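Local coordinates for glucose-binding protein (Thermus thermophilus HB27, PDB 2B3F), which binds glucose and galactose as a periplasmic binding protein and probably serves a binding-protein-dependent sugar transport system, at residues A[123-128]-A[261-266]; A[137-142]-A[236-241]; A[143-148]-A[209-214]; A[176-181]-A[267-272]. All blocks are in the same frame, centred on the assembly; numbering follows the deposited sequence.

Contact 1 (A[123-128]-A[261-266])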
loop_
_atom_site.group_PDB
_atom_site.type_symbol
_atom_site.label_atom_id
_atom_site.label_comp_id
_atom_site.label_asym_id
_atom_site.label_seq_id
_atom_site.Cartn_x
_atom_site.Cartn_y
_atom_site.Cartn_z
ATOM N N VAL A 123 5.682 -5.044 -6.353
ATOM C CA VAL A 123 5.478 -5.406 -7.743
ATOM C C VAL A 123 6.267 -4.480 -8.661
ATOM O O VAL A 123 6.306 -3.255 -8.465
ATOM C CB VAL A 123 3.976 -5.392 -8.157
ATOM C CG1 VAL A 123 3.807 -5.982 -9.555
ATOM C CG2 VAL A 123 3.130 -6.168 -7.114
ATOM N N MET A 124 6.883 -5.094 -9.670
ATOM C CA MET A 124 7.610 -4.389 -10.706
ATOM C C MET A 124 6.792 -4.481 -11.989
ATOM O O MET A 124 6.433 -5.593 -12.435
ATOM C CB MET A 124 9.003 -5.018 -10.926
ATOM C CG MET A 124 9.827 -4.346 -12.040
ATOM S SD MET A 124 11.451 -5.128 -12.247
ATOM C CE MET A 124 11.022 -6.797 -12.744
ATOM N N TRP A 125 6.494 -3.319 -12.567
ATOM C CA TRP A 125 5.684 -3.178 -13.776
ATOM C C TRP A 125 6.573 -2.838 -14.971
ATOM O O TRP A 125 7.522 -2.082 -14.838
ATOM C CB TRP A 125 4.637 -2.076 -13.605
ATOM C CG TRP A 125 3.900 -2.228 -12.318
ATOM C CD1 TRP A 125 4.183 -1.614 -11.138
ATOM C CD2 TRP A 125 2.778 -3.083 -12.066
ATOM N NE1 TRP A 125 3.316 -2.033 -10.163
ATOM C CE2 TRP A 125 2.436 -2.928 -10.702
ATOM C CE3 TRP A 125 2.026 -3.971 -12.860
ATOM C CZ2 TRP A 125 1.396 -3.629 -10.110
ATOM C CZ3 TRP A 125 0.998 -4.655 -12.273
ATOM C CH2 TRP A 125 0.683 -4.482 -10.913
ATOM N N TYR A 126 6.244 -3.406 -16.122
ATOM C CA TYR A 126 6.987 -3.166 -17.347
ATOM C C TYR A 126 6.076 -3.491 -18.524
ATOM O O TYR A 126 4.980 -4.026 -18.340
ATOM C CB TYR A 126 8.247 -4.037 -17.380
ATOM C CG TYR A 126 7.985 -5.535 -17.315
ATOM C CD1 TYR A 126 7.782 -6.275 -18.475
ATOM C CD2 TYR A 126 7.931 -6.211 -16.092
ATOM C CE1 TYR A 126 7.536 -7.645 -18.426
ATOM C CE2 TYR A 126 7.693 -7.573 -16.036
ATOM C CZ TYR A 126 7.495 -8.285 -17.204
ATOM O OH TYR A 126 7.256 -9.644 -17.140
ATOM N N LEU A 127 6.544 -3.171 -19.729
ATOM C CA LEU A 127 5.782 -3.401 -20.952
ATOM C C LEU A 127 6.528 -4.468 -21.724
ATOM O O LEU A 127 7.657 -4.220 -22.155
ATOM C CB LEU A 127 5.739 -2.125 -21.788
ATOM C CG LEU A 127 4.502 -1.227 -21.714
ATOM C CD1 LEU A 127 4.035 -1.001 -20.281
ATOM C CD2 LEU A 127 4.755 0.082 -22.442
ATOM N N PRO A 128 5.944 -5.672 -21.864
ATOM C CA PRO A 128 6.663 -6.706 -22.620
ATOM C C PRO A 128 7.111 -6.306 -24.047
ATOM O O PRO A 128 8.214 -6.670 -24.440
ATOM C CB PRO A 128 5.673 -7.874 -22.658
ATOM C CG PRO A 128 4.793 -7.680 -21.512
ATOM C CD PRO A 128 4.682 -6.181 -21.313
ATOM N N PHE A 261 0.814 -4.577 -20.721
ATOM C CA PHE A 261 1.736 -4.427 -19.599
ATOM C C PHE A 261 1.858 -5.759 -18.901
ATOM O O PHE A 261 1.011 -6.638 -19.087
ATOM C CB PHE A 261 1.270 -3.340 -18.606
ATOM C CG PHE A 261 0.037 -3.705 -17.798
ATOM C CD1 PHE A 261 0.160 -4.295 -16.546
ATOM C CD2 PHE A 261 -1.245 -3.434 -18.280
ATOM C CE1 PHE A 261 -0.967 -4.639 -15.791
ATOM C CE2 PHE A 261 -2.379 -3.758 -17.525
ATOM C CZ PHE A 261 -2.226 -4.374 -16.276
ATOM N N ALA A 262 2.904 -5.906 -18.103
ATOM C CA ALA A 262 3.138 -7.127 -17.357
ATOM C C ALA A 262 3.736 -6.803 -15.992
ATOM O O ALA A 262 3.983 -5.641 -15.681
ATOM C CB ALA A 262 4.041 -8.070 -18.141
ATOM N N TRP A 263 3.955 -7.839 -15.190
ATOM C CA TRP A 263 4.362 -7.680 -13.805
ATOM C C TRP A 263 5.235 -8.832 -13.340
ATOM O O TRP A 263 5.158 -9.949 -13.862
ATOM C CB TRP A 263 3.131 -7.579 -12.894
ATOM C CG TRP A 263 2.221 -8.750 -13.044
ATOM C CD1 TRP A 263 2.236 -9.891 -12.311
ATOM C CD2 TRP A 263 1.175 -8.901 -14.011
ATOM N NE1 TRP A 263 1.246 -10.754 -12.747
ATOM C CE2 TRP A 263 0.586 -10.170 -13.797
ATOM C CE3 TRP A 263 0.661 -8.079 -15.019
ATOM C CZ2 TRP A 263 -0.485 -10.635 -14.570
ATOM C CZ3 TRP A 263 -0.402 -8.540 -15.789
ATOM C CH2 TRP A 263 -0.960 -9.810 -15.559
ATOM N N ALA A 264 6.081 -8.547 -12.363
ATOM C CA ALA A 264 6.823 -9.561 -11.625
ATOM C C ALA A 264 7.011 -9.067 -10.200
ATOM O O ALA A 264 6.878 -7.857 -9.946
ATOM C CB ALA A 264 8.169 -9.815 -12.258
ATOM N N PRO A 265 7.340 -9.977 -9.271
ATOM C CA PRO A 265 7.725 -9.511 -7.945
ATOM C C PRO A 265 8.915 -8.556 -8.057
ATOM O O PRO A 265 9.691 -8.636 -9.034
ATOM C CB PRO A 265 8.122 -10.793 -7.221
ATOM C CG PRO A 265 7.323 -11.861 -7.899
ATOM C CD PRO A 265 7.383 -11.449 -9.356
ATOM N N SER A 266 9.053 -7.641 -7.105
ATOM C CA SER A 266 10.196 -6.766 -7.116
ATOM C C SER A 266 11.430 -7.668 -7.104
ATOM O O SER A 266 11.442 -8.695 -6.426
ATOM C CB SER A 266 10.197 -5.829 -5.908
ATOM O OG SER A 266 9.058 -4.994 -5.930
#

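Contact 2 (A[137-142]-A[236-241]). Unlike the reference sequence in segment 236-241: Ile240 (reference Val).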
loop_
_atom_site.group_PDB
_atom_site.type_symbol
_atom_site.label_atom_id
_atom_site.label_comp_id
_atom_site.label_asym_id
_atom_site.label_seq_id
_atom_site.Cartn_x
_atom_site.Cartn_y
_atom_site.Cartn_z
ATOM N N ASN A 137 15.447 -8.551 -20.796
ATOM C CA ASN A 137 14.486 -9.303 -19.976
ATOM C C ASN A 137 14.105 -8.558 -18.684
ATOM O O ASN A 137 14.817 -7.646 -18.273
ATOM C CB ASN A 137 15.102 -10.640 -19.572
ATOM C CG ASN A 137 15.292 -11.594 -20.755
ATOM O OD1 ASN A 137 14.517 -11.592 -21.719
ATOM N ND2 ASN A 137 16.330 -12.422 -20.673
ATOM N N PRO A 138 12.989 -8.956 -18.028
ATOM C CA PRO A 138 12.672 -8.453 -16.682
ATOM C C PRO A 138 13.605 -9.024 -15.603
ATOM O O PRO A 138 13.689 -10.236 -15.465
ATOM C CB PRO A 138 11.238 -8.959 -16.450
ATOM C CG PRO A 138 11.119 -10.149 -17.295
ATOM C CD PRO A 138 11.931 -9.862 -18.522
ATOM N N PRO A 139 14.306 -8.157 -14.841
ATOM C CA PRO A 139 15.287 -8.634 -13.855
ATOM C C PRO A 139 14.707 -9.314 -12.610
ATOM O O PRO A 139 13.744 -8.821 -12.021
ATOM C CB PRO A 139 16.056 -7.365 -13.471
ATOM C CG PRO A 139 15.189 -6.242 -13.872
ATOM C CD PRO A 139 14.254 -6.689 -14.920
ATOM N N ARG A 140 15.324 -10.427 -12.206
ATOM C CA ARG A 140 14.857 -11.215 -11.070
ATOM C C ARG A 140 15.636 -10.943 -9.775
ATOM O O ARG A 140 15.228 -11.401 -8.702
ATOM C CB ARG A 140 14.847 -12.717 -11.424
ATOM C CG ARG A 140 16.210 -13.438 -11.357
ATOM C CD ARG A 140 16.099 -14.956 -11.700
ATOM N NE ARG A 140 15.412 -15.195 -12.983
ATOM C CZ ARG A 140 15.995 -15.196 -14.191
ATOM N NH1 ARG A 140 17.307 -14.975 -14.325
ATOM N NH2 ARG A 140 15.257 -15.420 -15.282
ATOM N N THR A 141 16.746 -10.198 -9.872
ATOM C CA THR A 141 17.535 -9.798 -8.703
ATOM C C THR A 141 17.979 -8.356 -8.873
ATOM O O THR A 141 17.954 -7.837 -9.977
ATOM C CB THR A 141 18.821 -10.624 -8.557
ATOM O OG1 THR A 141 19.665 -10.389 -9.697
ATOM C CG2 THR A 141 18.511 -12.106 -8.425
ATOM N N TRP A 142 18.408 -7.715 -7.788
ATOM C CA TRP A 142 18.880 -6.323 -7.894
ATOM C C TRP A 142 20.180 -6.187 -8.699
ATOM O O TRP A 142 20.357 -5.188 -9.410
ATOM C CB TRP A 142 18.970 -5.625 -6.519
ATOM C CG TRP A 142 17.599 -5.315 -5.986
ATOM C CD1 TRP A 142 17.015 -5.835 -4.861
ATOM C CD2 TRP A 142 16.616 -4.459 -6.594
ATOM N NE1 TRP A 142 15.737 -5.335 -4.729
ATOM C CE2 TRP A 142 15.468 -4.491 -5.777
ATOM C CE3 TRP A 142 16.599 -3.656 -7.740
ATOM C CZ2 TRP A 142 14.318 -3.748 -6.075
ATOM C CZ3 TRP A 142 15.450 -2.926 -8.033
ATOM C CH2 TRP A 142 14.328 -2.987 -7.207
ATOM N N ALA A 236 10.652 4.991 -19.446
ATOM C CA ALA A 236 11.278 4.156 -18.431
ATOM C C ALA A 236 10.955 2.716 -18.792
ATOM O O ALA A 236 10.007 2.487 -19.525
ATOM C CB ALA A 236 10.706 4.504 -17.060
ATOM N N ALA A 237 11.733 1.769 -18.279
ATOM C CA ALA A 237 11.510 0.345 -18.496
ATOM C C ALA A 237 10.704 -0.303 -17.353
ATOM O O ALA A 237 9.919 -1.244 -17.578
ATOM C CB ALA A 237 12.854 -0.367 -18.659
ATOM N N PHE A 238 10.924 0.205 -16.136
ATOM C CA PHE A 238 10.403 -0.412 -14.926
ATOM C C PHE A 238 9.837 0.621 -13.957
ATOM O O PHE A 238 10.249 1.774 -13.944
ATOM C CB PHE A 238 11.504 -1.176 -14.204
ATOM C CG PHE A 238 12.323 -2.070 -15.101
ATOM C CD1 PHE A 238 11.753 -3.192 -15.692
ATOM C CD2 PHE A 238 13.665 -1.789 -15.349
ATOM C CE1 PHE A 238 12.518 -4.026 -16.517
ATOM C CE2 PHE A 238 14.421 -2.603 -16.175
ATOM C CZ PHE A 238 13.852 -3.721 -16.754
ATOM N N ASN A 239 8.908 0.158 -13.116
ATOM C CA ASN A 239 8.437 0.954 -11.968
ATOM C C ASN A 239 8.131 -0.011 -10.828
ATOM O O ASN A 239 7.554 -1.054 -11.070
ATOM C CB ASN A 239 7.192 1.748 -12.339
ATOM C CG ASN A 239 6.739 2.694 -11.235
ATOM O OD1 ASN A 239 7.538 3.509 -10.707
ATOM N ND2 ASN A 239 5.455 2.638 -10.913
ATOM N N ILE A 240 8.530 0.340 -9.606
ATOM C CA ILE A 240 8.212 -0.492 -8.421
ATOM C C ILE A 240 7.053 0.198 -7.705
ATOM O O ILE A 240 7.216 1.294 -7.187
ATOM C CB ILE A 240 9.418 -0.628 -7.460
ATOM C CG1 ILE A 240 10.659 -1.228 -8.166
ATOM C CG2 ILE A 240 9.044 -1.462 -6.234
ATOM C CD1 ILE A 240 10.452 -2.555 -8.838
ATOM N N MET A 241 5.871 -0.422 -7.661
ATOM C CA MET A 241 4.717 0.247 -7.076
ATOM C C MET A 241 3.645 -0.793 -6.713
ATOM O O MET A 241 3.599 -1.877 -7.312
ATOM C CB MET A 241 4.176 1.265 -8.080
ATOM C CG MET A 241 3.003 2.127 -7.642
ATOM S SD MET A 241 3.228 2.869 -6.025
ATOM C CE MET A 241 4.801 3.731 -6.144
#

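Contact 3 (A[143-148]-A[209-214]). Unlike the reference sequence in segment 143-148: Lys144 (reference Glu).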
loop_
_atom_site.group_PDB
_atom_site.type_symbol
_atom_site.label_atom_id
_atom_site.label_comp_id
_atom_site.label_asym_id
_atom_site.label_seq_id
_atom_site.Cartn_x
_atom_site.Cartn_y
_atom_site.Cartn_z
ATOM N N ASP A 143 21.049 -7.195 -8.642
ATOM C CA ASP A 143 22.264 -7.174 -9.480
ATOM C C ASP A 143 21.914 -7.206 -10.958
ATOM O O ASP A 143 22.444 -6.415 -11.738
ATOM C CB ASP A 143 23.221 -8.322 -9.122
ATOM C CG ASP A 143 24.011 -8.046 -7.851
ATOM O OD1 ASP A 143 24.123 -6.879 -7.439
ATOM O OD2 ASP A 143 24.510 -8.998 -7.231
ATOM N N LYS A 144 21.004 -8.093 -11.345
ATOM C CA LYS A 144 20.548 -8.141 -12.737
ATOM C C LYS A 144 19.759 -6.883 -13.159
ATOM O O LYS A 144 19.835 -6.438 -14.298
ATOM C CB LYS A 144 19.731 -9.414 -12.998
ATOM C CG LYS A 144 20.524 -10.713 -12.779
ATOM C CD LYS A 144 19.640 -11.963 -12.913
ATOM C CE LYS A 144 20.421 -13.240 -12.610
ATOM N NZ LYS A 144 20.143 -14.333 -13.599
ATOM N N PHE A 145 18.999 -6.309 -12.231
ATOM C CA PHE A 145 18.323 -5.037 -12.476
ATOM C C PHE A 145 19.329 -3.937 -12.820
ATOM O O PHE A 145 19.157 -3.195 -13.781
ATOM C CB PHE A 145 17.483 -4.637 -11.237
ATOM C CG PHE A 145 16.841 -3.287 -11.346
ATOM C CD1 PHE A 145 15.564 -3.145 -11.875
ATOM C CD2 PHE A 145 17.503 -2.158 -10.897
ATOM C CE1 PHE A 145 14.974 -1.893 -11.975
ATOM C CE2 PHE A 145 16.929 -0.904 -11.000
ATOM C CZ PHE A 145 15.664 -0.769 -11.546
ATOM N N LEU A 146 20.363 -3.815 -12.010
ATOM C CA LEU A 146 21.350 -2.764 -12.209
ATOM C C LEU A 146 22.112 -2.949 -13.523
ATOM O O LEU A 146 22.367 -1.983 -14.220
ATOM C CB LEU A 146 22.320 -2.721 -11.033
ATOM C CG LEU A 146 21.710 -2.260 -9.701
ATOM C CD1 LEU A 146 22.687 -2.533 -8.580
ATOM C CD2 LEU A 146 21.318 -0.799 -9.749
ATOM N N ALA A 147 22.454 -4.193 -13.848
ATOM C CA ALA A 147 23.115 -4.517 -15.134
ATOM C C ALA A 147 22.234 -4.226 -16.348
ATOM O O ALA A 147 22.687 -3.642 -17.337
ATOM C CB ALA A 147 23.575 -5.982 -15.139
ATOM N N THR A 148 20.964 -4.621 -16.276
ATOM C CA THR A 148 20.018 -4.320 -17.348
ATOM C C THR A 148 19.816 -2.815 -17.532
ATOM O O THR A 148 19.755 -2.320 -18.650
ATOM C CB THR A 148 18.659 -5.038 -17.117
ATOM O OG1 THR A 148 18.852 -6.457 -17.220
ATOM C CG2 THR A 148 17.613 -4.590 -18.135
ATOM N N GLY A 209 20.665 3.068 -3.049
ATOM C CA GLY A 209 21.355 4.185 -3.731
ATOM C C GLY A 209 21.764 3.885 -5.166
ATOM O O GLY A 209 21.666 4.742 -6.051
ATOM N N ARG A 210 22.219 2.664 -5.411
ATOM C CA ARG A 210 22.565 2.263 -6.767
ATOM C C ARG A 210 21.323 2.259 -7.641
ATOM O O ARG A 210 21.340 2.724 -8.780
ATOM C CB ARG A 210 23.211 0.889 -6.783
ATOM C CG ARG A 210 24.540 0.823 -6.070
ATOM C CD ARG A 210 25.085 -0.578 -6.229
ATOM N NE ARG A 210 26.449 -0.751 -5.743
ATOM C CZ ARG A 210 27.542 -0.508 -6.469
ATOM N NH1 ARG A 210 27.467 -0.081 -7.732
ATOM N NH2 ARG A 210 28.727 -0.711 -5.925
ATOM N N VAL A 211 20.224 1.723 -7.097
ATOM C CA VAL A 211 18.973 1.653 -7.824
ATOM C C VAL A 211 18.468 3.077 -8.133
ATOM O O VAL A 211 17.981 3.363 -9.224
ATOM C CB VAL A 211 17.934 0.831 -7.012
ATOM C CG1 VAL A 211 16.552 0.909 -7.645
ATOM C CG2 VAL A 211 18.409 -0.619 -6.872
ATOM N N LEU A 212 18.614 3.971 -7.168
ATOM C CA LEU A 212 18.191 5.371 -7.319
ATOM C C LEU A 212 18.906 6.045 -8.507
ATOM O O LEU A 212 18.339 6.907 -9.189
ATOM C CB LEU A 212 18.520 6.130 -6.026
ATOM C CG LEU A 212 17.550 7.098 -5.383
ATOM C CD1 LEU A 212 16.115 6.565 -5.343
ATOM C CD2 LEU A 212 18.071 7.458 -3.992
ATOM N N ASP A 213 20.158 5.644 -8.739
ATOM C CA ASP A 213 20.924 6.199 -9.870
ATOM C C ASP A 213 20.388 5.769 -11.238
ATOM O O ASP A 213 20.871 6.271 -12.253
ATOM C CB ASP A 213 22.425 5.861 -9.761
ATOM C CG ASP A 213 23.163 6.743 -8.772
ATOM O OD1 ASP A 213 22.600 7.769 -8.320
ATOM O OD2 ASP A 213 24.337 6.411 -8.440
ATOM N N CYS A 214 19.391 4.875 -11.278
ATOM C CA CYS A 214 18.707 4.502 -12.526
ATOM C C CYS A 214 17.410 5.269 -12.791
ATOM O O CYS A 214 16.753 5.052 -13.823
ATOM C CB CYS A 214 18.391 3.012 -12.509
ATOM S SG CYS A 214 19.835 1.963 -12.203
#

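Contact 4 (A[176-181]-A[267-272])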
loop_
_atom_site.group_PDB
_atom_site.type_symbol
_atom_site.label_atom_id
_atom_site.label_comp_id
_atom_site.label_asym_id
_atom_site.label_seq_id
_atom_site.Cartn_x
_atom_site.Cartn_y
_atom_site.Cartn_z
ATOM N N VAL A 176 13.486 -2.965 -1.880
ATOM C CA VAL A 176 14.929 -3.179 -1.797
ATOM C C VAL A 176 15.317 -3.813 -0.461
ATOM O O VAL A 176 16.061 -4.802 -0.439
ATOM C CB VAL A 176 15.721 -1.859 -2.045
ATOM C CG1 VAL A 176 17.210 -2.042 -1.752
ATOM C CG2 VAL A 176 15.503 -1.357 -3.464
ATOM N N ALA A 177 14.823 -3.260 0.648
ATOM C CA ALA A 177 15.105 -3.786 1.977
ATOM C C ALA A 177 14.657 -5.247 2.139
ATOM O O ALA A 177 15.384 -6.079 2.719
ATOM C CB ALA A 177 14.451 -2.910 3.039
ATOM N N LEU A 178 13.467 -5.567 1.633
ATOM C CA LEU A 178 12.967 -6.934 1.741
ATOM C C LEU A 178 13.901 -7.886 0.999
ATOM O O LEU A 178 14.211 -8.975 1.497
ATOM C CB LEU A 178 11.536 -7.052 1.193
ATOM C CG LEU A 178 10.958 -8.483 1.162
ATOM C CD1 LEU A 178 10.883 -9.082 2.571
ATOM C CD2 LEU A 178 9.578 -8.512 0.482
ATOM N N ALA A 179 14.332 -7.479 -0.190
ATOM C CA ALA A 179 15.242 -8.304 -1.009
ATOM C C ALA A 179 16.566 -8.521 -0.279
ATOM O O ALA A 179 17.077 -9.647 -0.240
ATOM C CB ALA A 179 15.498 -7.653 -2.352
ATOM N N VAL A 180 17.107 -7.453 0.302
ATOM C CA VAL A 180 18.428 -7.493 0.940
ATOM C C VAL A 180 18.406 -8.290 2.241
ATOM O O VAL A 180 19.324 -9.057 2.532
ATOM C CB VAL A 180 18.987 -6.050 1.164
ATOM C CG1 VAL A 180 20.174 -6.041 2.081
ATOM C CG2 VAL A 180 19.363 -5.424 -0.173
ATOM N N LEU A 181 17.348 -8.113 3.021
ATOM C CA LEU A 181 17.246 -8.728 4.336
ATOM C C LEU A 181 16.621 -10.103 4.331
ATOM O O LEU A 181 16.910 -10.916 5.209
ATOM C CB LEU A 181 16.433 -7.828 5.272
ATOM C CG LEU A 181 17.065 -6.481 5.615
ATOM C CD1 LEU A 181 16.082 -5.638 6.406
ATOM C CD2 LEU A 181 18.369 -6.696 6.402
ATOM N N PRO A 267 12.476 -7.276 -7.847
ATOM C CA PRO A 267 13.703 -8.065 -7.864
ATOM C C PRO A 267 14.136 -8.536 -6.474
ATOM O O PRO A 267 14.146 -7.761 -5.511
ATOM C CB PRO A 267 14.709 -7.093 -8.491
ATOM C CG PRO A 267 13.917 -6.246 -9.372
ATOM C CD PRO A 267 12.603 -6.057 -8.671
ATOM N N GLY A 268 14.440 -9.827 -6.354
ATOM C CA GLY A 268 14.919 -10.388 -5.099
ATOM C C GLY A 268 13.829 -10.724 -4.090
ATOM O O GLY A 268 14.122 -11.088 -2.968
ATOM N N THR A 269 12.565 -10.596 -4.474
ATOM C CA THR A 269 11.480 -10.817 -3.505
ATOM C C THR A 269 10.494 -11.891 -3.942
ATOM O O THR A 269 9.458 -12.082 -3.318
ATOM C CB THR A 269 10.703 -9.505 -3.212
ATOM O OG1 THR A 269 9.889 -9.158 -4.328
ATOM C CG2 THR A 269 11.664 -8.360 -2.877
ATOM N N GLN A 270 10.847 -12.615 -4.999
ATOM C CA GLN A 270 9.998 -13.664 -5.540
ATOM C C GLN A 270 9.659 -14.644 -4.418
ATOM O O GLN A 270 10.535 -15.038 -3.633
ATOM C CB GLN A 270 10.717 -14.403 -6.689
ATOM C CG GLN A 270 11.071 -13.540 -7.912
ATOM C CD GLN A 270 12.172 -12.479 -7.647
ATOM O OE1 GLN A 270 13.047 -12.649 -6.783
ATOM N NE2 GLN A 270 12.107 -11.375 -8.396
ATOM N N GLY A 271 8.382 -15.010 -4.338
ATOM C CA GLY A 271 7.892 -15.918 -3.318
ATOM C C GLY A 271 7.455 -15.255 -2.024
ATOM O O GLY A 271 6.985 -15.933 -1.101
ATOM N N VAL A 272 7.612 -13.928 -1.956
ATOM C CA VAL A 272 7.222 -13.160 -0.781
ATOM C C VAL A 272 6.237 -12.097 -1.246
ATOM O O VAL A 272 6.455 -11.434 -2.267
ATOM C CB VAL A 272 8.416 -12.478 -0.086
ATOM C CG1 VAL A 272 7.960 -11.758 1.197
ATOM C CG2 VAL A 272 9.502 -13.491 0.230
HETATM O O HOH W 1 12.965 -11.421 0.010
HETATM O O HOH W 2 16.556 -11.727 -1.952
#

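Contact 1 (A[123-128]-A[261-266])
The phenol ring of Tyr126 lays one face over the backbone of Ala262, whose carbonyl carbon stands 4.0 Å from the ring plane, displaced toward the rim. Chi1 of 60° puts that ring between its own backbone N and carbonyl carbon, over the neighbouring strand. These residues belong to two neighbouring antiparallel strands, 123-126 and 262-265, the latter at one margin of a four-stranded mixed sheet. On the opposite sheet face, Trp125 carries CG1 of Val123 over one face of its indole, while its CZ3 meets CB of Trp263 obliquely at 3.7 Å and CE1 of Phe261 at 4.0 Å. Large rings suit this face, where helix 244-252 packs Ala245, Ala246 and Met249 on Trp125 and both indoles meet Tyr329; Met241 O satisfies Trp125 NE1. The small methyls of Ala262 and Ala264 suit the other side, beneath Tyr126 and Met124. Pro128, just beyond the strand, presses CG on CB of Ala262 at a tight 3.5 Å. Met124 with Ala264 and Tyr126 with Ala262 form the hydrogen-bonded pairs. Tyr126 N reaches Ala262 O (3.2 Å) from above the carbonyl plane, whereas Met124 N points almost straight at Ala264 O (2.8 Å, 174° at the hydrogen).

Contact 2 (A[137-142]-A[236-241])
Phe238 and Pro139 reach for each other from opposite directions, and the flat ring of the first receives the puckered ring of the second. CG of Pro139 stands over one face of the phenyl group, while CD makes the nearest approach, 3.5 Å from CZ of Phe238. The other face of the same ring is lined by the methyl of Ala237, so the phenyl is sandwiched. At the ring's edge, near its plane, comes the backbone O of Asn137, 4.3 Å from CZ of Phe238. Proline suits this loop because its ring offers CH groups to the aromatic face in a CH-pi manner and has no backbone N-H to satisfy. A second opposed pair lies further on: CG1 of Ile240 meets the edge of the Trp142 indole at CH2, 4.2 Å away. With chi1 of -47°, CG of Phe238 sits beside its own backbone N, and the ring projects from the strand toward the loop. Met124 of strand 123-126 touches Pro139, Phe238 and Ile240 together. Ile240 also packs on Leu172 and Ser175 of helix 166-190, and Trp142, opening helix 142-154, packs on Ala179 of helix 166-190, so loop 137-142 bridges sheet and helices.

Contact 3 (A[143-148]-A[209-214])
Chi1 of 175° swings the ring of Phe145 anti to its backbone nitrogen and brings CE2 within 3.8 Å of CG1 of Val211, the two side chains crossing at about a right angle. Its neighbour Leu146 takes the other common choice, chi1 -68°, with CG beside the backbone N, and this directs both methyls at helix 199-212. There they part: CD1 rests on the aliphatic run of Arg210, 3.9 Å from its CD, whereas CD2 settles on the backbone, 3.7 Å from Arg210 O, and also meets CG2 of Val211 at 4.1 Å and SG of Cys214 at 4.0 Å. A branched leucine suits this place because its two methyls can serve both surfaces. The contact joins helix 142-154 to the C-terminal part of helix 199-212 and the residues that follow, in one of the alpha/beta lobes that enclose the ligand in periplasmic binding proteins. Leu161 of strand 161-162 touches Phe145, Val211 and Cys214 alike, tying the helix pair to the margin of a sheet. The thiol of Cys214 makes a sulfur-aromatic contact with Phe145, SG lying 5.4 Å from the ring centroid and 62° off its normal. Arginine suits the solvent-exposed side, giving Leu146 methylenes to lie on while NE forms a salt bridge with Glu206 one turn earlier in its helix.

Contact 4 (A[176-181]-A[267-272])
Leu178 and Val272 meet tip to tip on the packed side of this contact, CD2 of the leucine 3.7 Å from CG1 of the valine. Here helix 166-190 packs on the loop joining strands 262-265 and 272-280, which folds into a type II beta turn from Thr269 to Val272. CD2 of Leu178 also lies 4.0 Å from the methyl CG2 of Thr269. Threonine suits this position by being two-sided: with chi1 of 73° the hydroxyl sits between the backbone N and the carbonyl carbon, bonded to Ser266 O and Asn122 ND2, while CG2 faces the helix. Gly271, third in the turn, has a positive phi that glycine accepts easily and a type II turn calls for. One step along, the helix comes close to the loop backbone itself. CA of Ala179 comes to 4.6 Å from CA of Gly268, an approach helped by the lack of a side chain on the glycine and the smallness of the alanine. The methyl of Ala179 sits 3.4 Å from Pro267 O, and its CA-H is aimed at Gly268 O (3.6 Å, 145° at the hydrogen). The other side of the contact is wetter. Two waters span helix and loop, both donating to Gly268 O, so that one carbonyl takes two water hydrogens. The first water also donates to Leu178 O at 3.1 Å; the second is held more closely, 2.7 Å from both Ala179 O and Gly268 O.

Overall arrangement
Contacts 1 and 2 are the closest pair, with centres about 7 Å apart, because strands 123-126 and 238-240 are neighbours in one sheet; Trp125 N and Asn239 O lie 2.9 Å apart between them. Contact 3 extends this block outward, its centre about 9 Å from that of contact 2, where Phe145 CE1 meets Phe238 CD2 at 3.6 Å. Contact 4 joins on through the probable bond from Gly268 N to Arg140 O, and the Trp142 indole beside Ala179 links it to contact 2. The Trp125 side chain of contact 1 is about 11 Å from the bound galactose and that of Ile240 in contact 2 about 13 Å, so neither touches it.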